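Local coordinates for nitrogenase molybdenum-iron protein beta chain (Clostridium pasteurianum, PDB 4WES) that shares an [8Fe-7S] cluster with the alpha chain in the molybdenum-iron component of nitrogenase, which reduces dinitrogen to ammonia at the expense of ATP, at residues B[58-62]-B[418-422]; B[30-34]-B[202-208]. All blocks are in the same frame, centred on the assembly; numbering follows the deposited sequence. Where two conformers were deposited one is given.

Interaction 1: B[58-62]-B[418-422]; sequences RHFKE and GHYYN. With FE2 (Fe (II) ion), chain J.
F60 O takes a hydrogen bond from water 1 at 2.8 Å and lies over one face of the Y420 ring, 3.5 Å from Y420 CE1. That same water is a ligand of the iron(II) ion. K61, the first residue past the helix, has positive phi (53°), and its O binds the ion at 2.1 Å from FE, beside E62 OE2 (2.0 Å from FE) and water 2. D301 and D305 of the second beta subunit complete the site, so the ion joins two beta subunits. H419 NE2 gives a weak bond to H59 O (3.1 Å, 129°) and another weak one to I413 O. The two imidazoles form an edge-to-face pair with planes at 83°, H419 CE1 standing over the H59 face near its rim, while H59 ND1 bonds to I413 N. Y420 CB meets the edge of the F60 ring at CD1, 3.8 Å away. K61 folds back, bent at chi2, and its NZ bonds to R58 O at 2.9 Å, to M414 O and to R458 O of the second beta subunit. The contact thus sets the C-terminal end of helix 46-60 against the 3-10 turn between strand 406-408 and helix 426-448.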
ATOM      1  N   ARG B  58      -0.916 -20.390  -5.511  1.00  7.32           N
ATOM      2  CA  ARG B  58      -1.216 -19.044  -6.017  1.00  7.07           C
ATOM      3  C   ARG B  58      -1.305 -17.994  -4.913  1.00  7.27           C
ATOM      4  O   ARG B  58      -0.971 -16.823  -5.130  1.00  8.03           O
ATOM      5  CB  ARG B  58      -2.526 -19.073  -6.837  1.00  7.38           C
ATOM      6  CG  ARG B  58      -2.383 -19.776  -8.143  1.00  7.51           C
ATOM      7  CD  ARG B  58      -3.749 -19.966  -8.836  1.00  7.35           C
ATOM      8  NE  ARG B  58      -3.577 -20.454 -10.207  1.00  7.51           N
ATOM      9  CZ  ARG B  58      -4.537 -21.056 -10.910  1.00  7.12           C
ATOM     10  NH1 ARG B  58      -5.779 -21.134 -10.428  1.00  7.77           N
ATOM     11  NH2 ARG B  58      -4.238 -21.553 -12.096  1.00  7.59           N
ATOM     12  N   HIS B  59      -1.809 -18.394  -3.743  1.00  7.36           N
ATOM     13  CA  HIS B  59      -1.948 -17.511  -2.595  1.00  7.46           C
ATOM     14  C   HIS B  59      -0.590 -17.262  -1.939  1.00  7.53           C
ATOM     15  O   HIS B  59      -0.218 -16.123  -1.685  1.00  9.46           O
ATOM     16  CB  HIS B  59      -2.962 -18.130  -1.606  1.00  7.57           C
ATOM     17  CG  HIS B  59      -3.131 -17.365  -0.338  1.00  8.59           C
ATOM     18  ND1 HIS B  59      -4.177 -16.504  -0.115  1.00  8.32           N
ATOM     19  CD2 HIS B  59      -2.436 -17.440   0.815  1.00 12.00           C
ATOM     20  CE1 HIS B  59      -4.078 -16.044   1.112  1.00  8.82           C
ATOM     21  NE2 HIS B  59      -3.036 -16.596   1.693  1.00 11.82           N
ATOM     22  N   PHE B  60       0.136 -18.328  -1.622  1.00  7.45           N
ATOM     23  CA  PHE B  60       1.359 -18.220  -0.816  1.00  8.08           C
ATOM     24  C   PHE B  60       2.626 -18.040  -1.642  1.00  7.42           C
ATOM     25  O   PHE B  60       3.671 -17.723  -1.051  1.00  8.66           O
ATOM     26  CB  PHE B  60       1.495 -19.463   0.068  1.00  8.50           C
ATOM     27  CG  PHE B  60       0.526 -19.481   1.205  1.00  8.46           C
ATOM     28  CD1 PHE B  60       0.661 -18.571   2.243  1.00  9.35           C
ATOM     29  CD2 PHE B  60      -0.526 -20.396   1.262  1.00  9.00           C
ATOM     30  CE1 PHE B  60      -0.252 -18.534   3.288  1.00  9.67           C
ATOM     31  CE2 PHE B  60      -1.430 -20.365   2.316  1.00  9.75           C
ATOM     32  CZ  PHE B  60      -1.290 -19.420   3.324  1.00  9.76           C
ATOM     33  N   LYS B  61       2.571 -18.267  -2.949  1.00  7.64           N
ATOM     34  CA  LYS B  61       3.765 -18.290  -3.792  1.00  7.56           C
ATOM     35  C   LYS B  61       4.772 -19.273  -3.182  1.00  7.77           C
ATOM     36  O   LYS B  61       5.961 -18.979  -3.055  1.00  7.99           O
ATOM     37  CB  LYS B  61       4.367 -16.895  -4.014  1.00  7.99           C
ATOM     38  CG  LYS B  61       3.353 -15.848  -4.452  1.00  8.56           C
ATOM     39  CD  LYS B  61       2.525 -16.201  -5.665  1.00  7.84           C
ATOM     40  CE  LYS B  61       1.713 -15.002  -6.135  1.00  8.25           C
ATOM     41  NZ  LYS B  61       0.615 -15.444  -7.068  1.00  7.91           N
ATOM     42  N   GLU B  62       4.276 -20.466  -2.874  1.00  8.06           N
ATOM     43  CA  GLU B  62       5.048 -21.543  -2.241  1.00  7.92           C
ATOM     44  C   GLU B  62       4.609 -22.856  -2.828  1.00  7.72           C
ATOM     45  O   GLU B  62       3.471 -22.975  -3.307  1.00  8.56           O
ATOM     46  CB  GLU B  62       4.814 -21.604  -0.733  1.00  8.54           C
ATOM     47  CG  GLU B  62       5.395 -20.451   0.087  1.00  8.63           C
ATOM     48  CD  GLU B  62       6.904 -20.558   0.120  1.00  8.50           C
ATOM     49  OE1 GLU B  62       7.412 -21.311   1.006  1.00 10.26           O
ATOM     50  OE2 GLU B  62       7.605 -19.896  -0.698  1.00  8.98           O
ATOM     51  N   GLY B 418       4.197 -10.989  -0.759  1.00  9.15           N
ATOM     52  CA  GLY B 418       4.605 -10.697   0.603  1.00 10.02           C
ATOM     53  C   GLY B 418       3.500 -10.518   1.609  1.00 10.09           C
ATOM     54  O   GLY B 418       3.774 -10.375   2.818  1.00 11.18           O
ATOM     55  N   HIS B 419       2.245 -10.557   1.169  1.00 10.37           N
ATOM     56  CA  HIS B 419       1.118 -10.320   2.061  1.00 11.04           C
ATOM     57  C   HIS B 419       1.092 -11.361   3.171  1.00  9.97           C
ATOM     58  O   HIS B 419       0.680 -11.059   4.293  1.00 10.94           O
ATOM     59  CB  HIS B 419      -0.208 -10.286   1.292  1.00 11.17           C
ATOM     60  CG  HIS B 419      -0.573 -11.568   0.629  1.00 11.05           C
ATOM     61  ND1 HIS B 419      -1.229 -12.567   1.302  1.00 11.35           N
ATOM     62  CD2 HIS B 419      -0.374 -12.025  -0.633  1.00 11.95           C
ATOM     63  CE1 HIS B 419      -1.413 -13.589   0.487  1.00 12.82           C
ATOM     64  NE2 HIS B 419      -0.908 -13.288  -0.691  1.00 14.71           N
ATOM     65  N   TYR B 420       1.565 -12.554   2.853  1.00 10.24           N
ATOM     66  CA  TYR B 420       1.540 -13.691   3.756  1.00 11.02           C
ATOM     67  C   TYR B 420       2.595 -13.593   4.868  1.00 10.81           C
ATOM     68  O   TYR B 420       2.622 -14.437   5.753  1.00 12.82           O
ATOM     69  CB  TYR B 420       1.677 -15.031   2.970  1.00 11.42           C
ATOM     70  CG  TYR B 420       2.563 -14.856   1.781  1.00  9.87           C
ATOM     71  CD1 TYR B 420       2.000 -14.655   0.523  1.00  9.98           C
ATOM     72  CD2 TYR B 420       3.953 -14.801   1.882  1.00 10.77           C
ATOM     73  CE1 TYR B 420       2.776 -14.370  -0.575  1.00  9.88           C
ATOM     74  CE2 TYR B 420       4.739 -14.536   0.790  1.00 10.17           C
ATOM     75  CZ  TYR B 420       4.155 -14.300  -0.445  1.00  9.25           C
ATOM     76  OH  TYR B 420       4.890 -13.949  -1.538  1.00 10.56           O
ATOM     77  N   TYR B 421       3.417 -12.543   4.855  1.00 11.06           N
ATOM     78  CA  TYR B 421       4.311 -12.259   5.953  1.00 13.35           C
ATOM     79  C   TYR B 421       3.693 -11.291   6.976  1.00 16.14           C
ATOM     80  O   TYR B 421       4.323 -11.026   7.980  1.00 22.52           O
ATOM     81  CB  TYR B 421       5.653 -11.720   5.425  1.00 12.68           C
ATOM     82  CG  TYR B 421       6.403 -12.681   4.499  1.00 11.78           C
ATOM     83  CD1 TYR B 421       6.658 -14.029   4.822  1.00 14.86           C
ATOM     84  CD2 TYR B 421       6.848 -12.244   3.305  1.00  9.99           C
ATOM     85  CE1 TYR B 421       7.323 -14.862   3.933  1.00 15.15           C
ATOM     86  CE2 TYR B 421       7.537 -13.056   2.436  1.00 11.93           C
ATOM     87  CZ  TYR B 421       7.739 -14.375   2.719  1.00 15.41           C
ATOM     88  OH  TYR B 421       8.403 -15.197   1.753  1.00 17.74           O
ATOM     89  N   ASN B 422       2.487 -10.759   6.699  1.00 14.90           N
ATOM     90  CA  ASN B 422       1.899  -9.794   7.624  0.50 20.86           C
ATOM     91  C   ASN B 422       0.684 -10.353   8.334  1.00 13.48           C
ATOM     92  O   ASN B 422      -0.266 -10.852   7.737  1.00 14.67           O
ATOM     93  CB  ASN B 422       1.565  -8.414   7.017  0.50 33.30           C
ATOM     94  CG  ASN B 422       1.850  -8.314   5.534  0.50 52.76           C
ATOM     95  OD1 ASN B 422       0.968  -7.945   4.754  0.50 74.71           O
ATOM     96  ND2 ASN B 422       3.092  -8.591   5.139  0.50 53.54           N
TER
HETATM   97 FE   FE2 J 502       7.634 -18.336  -2.006  0.52  7.61          FE
HETATM   98  O   HOH W   1       6.360 -17.265  -0.685  1.00  8.78           O
HETATM   99  O   HOH W   2       8.866 -19.465  -3.225  1.00  9.16           O

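Interaction 2: B[30-34]-B[202-208]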
ATOM      1  N   TYR B  30      -4.922 -27.551   3.865  1.00  8.95           N
ATOM      2  CA  TYR B  30      -4.227 -26.531   4.597  1.00  8.88           C
ATOM      3  C   TYR B  30      -3.963 -26.955   6.046  1.00  9.99           C
ATOM      4  O   TYR B  30      -2.847 -26.831   6.548  1.00  9.69           O
ATOM      5  CB  TYR B  30      -5.040 -25.229   4.525  1.00  9.29           C
ATOM      6  CG  TYR B  30      -4.405 -24.067   5.247  1.00  8.58           C
ATOM      7  CD1 TYR B  30      -3.313 -23.418   4.711  1.00  9.16           C
ATOM      8  CD2 TYR B  30      -4.873 -23.618   6.485  1.00  9.71           C
ATOM      9  CE1 TYR B  30      -2.698 -22.381   5.378  1.00  9.52           C
ATOM     10  CE2 TYR B  30      -4.294 -22.569   7.141  1.00  9.70           C
ATOM     11  CZ  TYR B  30      -3.195 -21.937   6.596  1.00  9.67           C
ATOM     12  OH  TYR B  30      -2.530 -20.919   7.236  1.00 10.61           O
ATOM     13  N   ALA B  31      -4.995 -27.438   6.710  1.00  9.34           N
ATOM     14  CA  ALA B  31      -4.809 -27.950   8.077  1.00 10.11           C
ATOM     15  C   ALA B  31      -3.743 -29.024   8.143  1.00  9.72           C
ATOM     16  O   ALA B  31      -2.917 -29.039   9.089  1.00 10.57           O
ATOM     17  CB  ALA B  31      -6.149 -28.456   8.623  1.00 10.41           C
ATOM     18  N   ALA B  32      -3.769 -29.970   7.212  1.00  9.17           N
ATOM     19  CA  ALA B  32      -2.812 -31.038   7.195  1.00 10.52           C
ATOM     20  C   ALA B  32      -1.367 -30.552   7.001  1.00  9.50           C
ATOM     21  O   ALA B  32      -0.429 -31.097   7.581  1.00 10.38           O
ATOM     22  CB  ALA B  32      -3.163 -32.054   6.135  1.00 10.95           C
ATOM     23  N   LEU B  33      -1.206 -29.524   6.174  1.00  9.41           N
ATOM     24  CA  LEU B  33       0.114 -28.917   6.009  1.00  9.90           C
ATOM     25  C   LEU B  33       0.599 -28.239   7.299  1.00  9.54           C
ATOM     26  O   LEU B  33       1.767 -27.871   7.412  1.00 11.00           O
ATOM     27  CB  LEU B  33       0.128 -27.954   4.829  1.00  9.27           C
ATOM     28  CG  LEU B  33       0.059 -28.647   3.475  1.00  9.60           C
ATOM     29  CD1 LEU B  33      -0.153 -27.631   2.356  1.00 11.08           C
ATOM     30  CD2 LEU B  33       1.310 -29.459   3.161  1.00 11.23           C
ATOM     31  N   GLY B  34      -0.291 -28.068   8.270  1.00  9.79           N
ATOM     32  CA  GLY B  34       0.072 -27.579   9.601  1.00 10.10           C
ATOM     33  C   GLY B  34       0.511 -28.665  10.561  1.00 10.38           C
ATOM     34  O   GLY B  34       0.622 -28.389  11.770  1.00 10.79           O
ATOM     35  N   PRO B 202      -3.752 -26.765  13.988  1.00 10.86           N
ATOM     36  CA  PRO B 202      -2.611 -26.857  13.075  1.00 10.96           C
ATOM     37  C   PRO B 202      -1.730 -25.592  13.139  1.00 10.49           C
ATOM     38  O   PRO B 202      -2.153 -24.562  13.685  1.00 11.18           O
ATOM     39  CB  PRO B 202      -3.253 -26.989  11.681  1.00 11.84           C
ATOM     40  CG  PRO B 202      -4.705 -27.288  11.958  1.00 11.92           C
ATOM     41  CD  PRO B 202      -5.008 -26.605  13.248  1.00 11.36           C
ATOM     42  N   ASP B 203      -0.525 -25.692  12.580  1.00 10.06           N
ATOM     43  CA  ASP B 203       0.393 -24.545  12.533  1.00 10.39           C
ATOM     44  C   ASP B 203       1.155 -24.608  11.226  1.00  9.73           C
ATOM     45  O   ASP B 203       2.044 -25.420  11.077  1.00 10.37           O
ATOM     46  CB  ASP B 203       1.335 -24.594  13.745  1.00 11.58           C
ATOM     47  CG  ASP B 203       2.351 -23.489  13.723  1.00 10.80           C
ATOM     48  OD1 ASP B 203       2.235 -22.551  12.916  1.00 11.40           O
ATOM     49  OD2 ASP B 203       3.300 -23.558  14.556  1.00 12.13           O
ATOM     50  N   THR B 204       0.777 -23.744  10.272  1.00  9.94           N
ATOM     51  CA  THR B 204       1.410 -23.743   8.958  1.00  9.95           C
ATOM     52  C   THR B 204       2.590 -22.763   8.882  1.00  9.76           C
ATOM     53  O   THR B 204       3.181 -22.599   7.807  1.00 10.37           O
ATOM     54  CB  THR B 204       0.401 -23.380   7.868  1.00 10.35           C
ATOM     55  OG1 THR B 204      -0.074 -22.079   8.215  1.00 10.74           O
ATOM     56  CG2 THR B 204      -0.744 -24.389   7.822  1.00 10.62           C
ATOM     57  N   SER B 205       2.936 -22.105   9.997  1.00 10.50           N
ATOM     58  CA  SER B 205       4.120 -21.263   9.988  1.00 10.51           C
ATOM     59  C   SER B 205       5.356 -22.122   9.758  1.00 10.65           C
ATOM     60  O   SER B 205       5.488 -23.225  10.284  1.00 11.57           O
ATOM     61  CB  SER B 205       4.229 -20.431  11.261  1.00 11.71           C
ATOM     62  OG  SER B 205       4.444 -21.189  12.404  1.00 12.36           O
ATOM     63  N   GLY B 206       6.261 -21.626   8.934  1.00 10.10           N
ATOM     64  CA  GLY B 206       7.391 -22.415   8.510  1.00 10.80           C
ATOM     65  C   GLY B 206       7.043 -23.517   7.538  1.00 11.08           C
ATOM     66  O   GLY B 206       7.885 -24.397   7.285  1.00 13.30           O
ATOM     67  N   VAL B 207       5.812 -23.505   6.989  1.00 10.38           N
ATOM     68  CA  VAL B 207       5.420 -24.478   5.991  1.00 10.31           C
ATOM     69  C   VAL B 207       4.938 -23.753   4.703  1.00  9.72           C
ATOM     70  O   VAL B 207       5.370 -24.123   3.612  1.00 10.77           O
ATOM     71  CB  VAL B 207       4.307 -25.428   6.499  1.00 10.12           C
ATOM     72  CG1 VAL B 207       3.994 -26.491   5.439  1.00 11.07           C
ATOM     73  CG2 VAL B 207       4.722 -26.088   7.800  1.00 11.68           C
ATOM     74  N   LEU B 208       4.048 -22.787   4.868  1.00  9.31           N
ATOM     75  CA  LEU B 208       3.517 -22.034   3.715  1.00  8.67           C
ATOM     76  C   LEU B 208       4.016 -20.597   3.652  1.00  9.25           C
ATOM     77  O   LEU B 208       3.516 -19.804   2.876  1.00 10.08           O
ATOM     78  CB  LEU B 208       2.000 -22.126   3.704  1.00  9.20           C
ATOM     79  CG  LEU B 208       1.484 -23.458   3.190  1.00  9.42           C
ATOM     80  CD1 LEU B 208       0.055 -23.724   3.585  1.00 10.83           C
ATOM     81  CD2 LEU B 208       1.634 -23.568   1.683  1.00 11.15           C
TER
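An Asx turn in the loop that follows strand 198-200 of a parallel sheet docks on the C-terminal end of helix 24-33, where D203 N gives G34 O a nearly straight hydrogen bond (3.0 Å, 166°). The donor lies in the carbonyl plane, on a lone pair. The CB of D203 points away from the helix, and OD1 takes two donors from S205: OG at 2.6 Å on the syn side and N from above the carboxylate plane. K188 of helix 181-193 forms a salt bridge with D203 OD2, so this aspartate also ties the turn to that helix.

The nearest CA atoms are those of T204 and G34, 4.1 Å apart. The two branches of T204 meet Y30 differently. CG2 lies over one face of the phenol ring, 3.9 Å from the centroid and 19° off the normal, which satisfies the geometry of a CH-pi contact. A chi1 of 60° sets OG1 between the backbone N and the carbonyl carbon and leaves CG2 beside N, over the ring. OG1 donates to Y30 OH at 2.9 Å, and the phenol oxygen is bonded in addition to V179 O. The two bonds fix the position of that oxygen; T204 CG2 and L208 CD1 pack against the ring itself.

The rest is largely carbon packing. P202, preceded by a cis peptide bond, brings its CG to A31 CB. V207 sets both methyls against a carbonyl oxygen, L33 O, with CG1 3.3 Å from it, and L208 reaches L33 and the ring of Y30 with the same methyl. F150 and V154 of helix 146-161 pack on P202 from outside the pair. Among the carbon-carbon contacts of side chains the shortest is L208 CD1 to Y30 CE1, 3.5 Å, met obliquely to the ring.

Overall arrangement
Interactions 1 and 2, with centres 13 Å apart, touch each other, and their segments alternate along the chain. The join is F60 with L208 and Y30: L208 O lies 3.2 Å from F60 CD1 and 3.4 Å from E62 CG, while F60 CZ is 3.9 Å from Y30 CE1. The end of helix 46-60 and the metal-binding residues after it therefore meet both segments of interaction 2. Of the two contacts, only interaction 1 supplies iron(II) ligands; the side chain of L208 is about 9 Å from the ion. Homocitrate and the [8Fe-7S] cluster lie further off: the K61 side chain is about 11 Å from bound homocitrate and that of Y30 about 14 Å from the cluster.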